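Long-range contact in GH18 chiitnase (Pseudoalteromonas aurantia, PDB 6K7Z), which probably hydrolyses internal glycosidic bonds of chitin, as an endochitinase of glycoside hydrolase family 18: residues T6-G11 with G45-T50. Residues are numbered along the deposited sequence; the frame is centred on the assembly and turned at random.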
loop_
_atom_site.group_PDB
_atom_site.type_symbol
_atom_site.label_atom_id
_atom_site.label_comp_id
_atom_site.label_asym_id
_atom_site.label_seq_id
_atom_site.Cartn_x
_atom_site.Cartn_y
_atom_site.Cartn_z
ATOM N N THR A 6 3.336 -7.679 -0.683
ATOM C CA THR A 6 4.594 -7.103 -1.135
ATOM C C THR A 6 4.318 -6.143 -2.274
ATOM O O THR A 6 3.314 -6.261 -2.976
ATOM C CB THR A 6 5.610 -8.182 -1.571
ATOM O OG1 THR A 6 6.865 -7.564 -1.894
ATOM C CG2 THR A 6 5.093 -8.991 -2.767
ATOM N N TYR A 7 5.221 -5.179 -2.444
ATOM C CA TYR A 7 5.234 -4.301 -3.608
ATOM C C TYR A 7 6.239 -4.791 -4.641
ATOM O O TYR A 7 7.356 -5.188 -4.301
ATOM C CB TYR A 7 5.585 -2.866 -3.229
ATOM C CG TYR A 7 4.468 -2.131 -2.538
ATOM C CD1 TYR A 7 4.244 -2.312 -1.173
ATOM C CD2 TYR A 7 3.640 -1.276 -3.241
ATOM C CE1 TYR A 7 3.218 -1.670 -0.529
ATOM C CE2 TYR A 7 2.600 -0.610 -2.596
ATOM C CZ TYR A 7 2.405 -0.818 -1.244
ATOM O OH TYR A 7 1.393 -0.181 -0.586
ATOM N N TYR A 8 5.843 -4.748 -5.910
ATOM C CA TYR A 8 6.735 -5.101 -7.004
ATOM C C TYR A 8 7.008 -3.836 -7.808
ATOM O O TYR A 8 6.134 -3.354 -8.530
ATOM C CB TYR A 8 6.126 -6.199 -7.866
ATOM C CG TYR A 8 7.073 -6.741 -8.914
ATOM C CD1 TYR A 8 7.986 -7.726 -8.584
ATOM C CD2 TYR A 8 7.051 -6.279 -10.223
ATOM C CE1 TYR A 8 8.851 -8.251 -9.517
ATOM C CE2 TYR A 8 7.937 -6.804 -11.176
ATOM C CZ TYR A 8 8.838 -7.786 -10.802
ATOM O OH TYR A 8 9.731 -8.346 -11.712
ATOM N N ASN A 9 8.224 -3.304 -7.676
ATOM C CA ASN A 9 8.669 -2.153 -8.458
ATOM C C ASN A 9 9.913 -2.533 -9.240
ATOM O O ASN A 9 9.853 -2.613 -10.469
ATOM C CB ASN A 9 8.905 -0.948 -7.543
ATOM C CG ASN A 9 9.242 0.333 -8.310
ATOM O OD1 ASN A 9 10.329 0.879 -8.158
ATOM N ND2 ASN A 9 8.303 0.821 -9.118
ATOM N N SER A 10 11.042 -2.794 -8.571
ATOM C CA SER A 10 12.224 -3.314 -9.246
ATOM C C SER A 10 11.948 -4.696 -9.828
ATOM O O SER A 10 11.252 -5.518 -9.224
ATOM C CB SER A 10 13.400 -3.401 -8.272
ATOM O OG SER A 10 14.372 -4.313 -8.763
ATOM N N GLY A 11 12.528 -4.961 -10.999
ATOM C CA GLY A 11 12.337 -6.250 -11.637
ATOM C C GLY A 11 13.466 -7.247 -11.470
ATOM O O GLY A 11 13.547 -8.201 -12.249
ATOM N N GLY A 45 8.206 1.403 -13.551
ATOM C CA GLY A 45 8.706 0.188 -12.935
ATOM C C GLY A 45 8.821 -0.954 -13.927
ATOM O O GLY A 45 8.523 -0.831 -15.118
ATOM N N ALA A 46 9.271 -2.100 -13.406
ATOM C CA ALA A 46 9.523 -3.249 -14.265
ATOM C C ALA A 46 8.264 -3.764 -14.949
ATOM O O ALA A 46 8.364 -4.476 -15.951
ATOM C CB ALA A 46 10.161 -4.367 -13.450
ATOM N N ILE A 47 7.082 -3.436 -14.430
ATOM C CA ILE A 47 5.857 -3.916 -15.051
ATOM C C ILE A 47 5.619 -3.297 -16.417
ATOM O O ILE A 47 4.859 -3.862 -17.218
ATOM C CB ILE A 47 4.638 -3.633 -14.154
ATOM C CG1 ILE A 47 4.517 -2.129 -13.881
ATOM C CG2 ILE A 47 4.698 -4.483 -12.876
ATOM C CD1 ILE A 47 3.408 -1.767 -12.906
ATOM N N ALA A 48 6.228 -2.148 -16.714
ATOM C CA ALA A 48 5.828 -1.354 -17.876
ATOM C C ALA A 48 6.630 -1.721 -19.121
ATOM O O ALA A 48 7.859 -1.582 -19.144
ATOM C CB ALA A 48 5.986 0.136 -17.584
ATOM N N ALA A 49 5.927 -2.166 -20.163
ATOM C CA ALA A 49 6.525 -2.216 -21.500
ATOM C C ALA A 49 6.551 -0.831 -22.131
ATOM O O ALA A 49 7.508 -0.472 -22.829
ATOM C CB ALA A 49 5.752 -3.187 -22.385
ATOM N N THR A 50 5.484 -0.064 -21.911
ATOM C CA THR A 50 5.411 1.353 -22.217
ATOM C C THR A 50 4.673 2.037 -21.080
ATOM O O THR A 50 4.245 1.396 -20.119
ATOM C CB THR A 50 4.649 1.622 -23.507
ATOM O OG1 THR A 50 3.282 1.257 -23.290
ATOM C CG2 THR A 50 5.224 0.809 -24.661
HETATM O O HOH W 1 6.929 -2.423 -11.694
#
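N9 and A46 join two loops at the rim of a TIM barrel through a main-chain hydrogen bond, with a bound water beside it and a small apolar contact around Y8. One loop leaves the C-terminal end of strand 3-8; the other follows strand 41-43, a short strand that runs antiparallel to strand 25-33. A46 N donates to N9 O at 3.0 Å, and the bond is nearly straight, 171° at the hydrogen. Water 1 reinforces the link: it accepts from the N-H of I47, whose N lies 2.9 Å from it, and can donate to N9 O, where it would be a second donor. Two successive amides at the start of the 45-50 segment are thus linked to one carbonyl, A46 directly and I47 through the water. A type I turn from G45 to A48, closed by A48 N to G45 O at 3.1 Å, presents those amides.

The Y8 ring swings across to this turn, its CG anti to the backbone N (chi1 -172°). I47 CG2 meets the ring edge near its plane, 4.0 Å from Y8 CD2, while A46 CB comes obliquely to CE2. The same A46 methyl also presses on the backbone of G11, with CB 3.4 Å from G11 CA, a close fit at a residue lacking a side chain. The Y8 hydroxyl bonds to V13 O in the continuation of its own loop, and I47 also rests on L28 of strand 25-33.

The N9 amide nitrogen comes near the G45 backbone, with N9 ND2 3.9 Å from G45 CA, but its hydrogen bond goes to A29 O on strand 25-33. This joining of loops beyond the C-terminal strand ends belongs to the (beta/alpha)8 barrel of family 18 glycosidases, where that end of the barrel carries the substrate cleft.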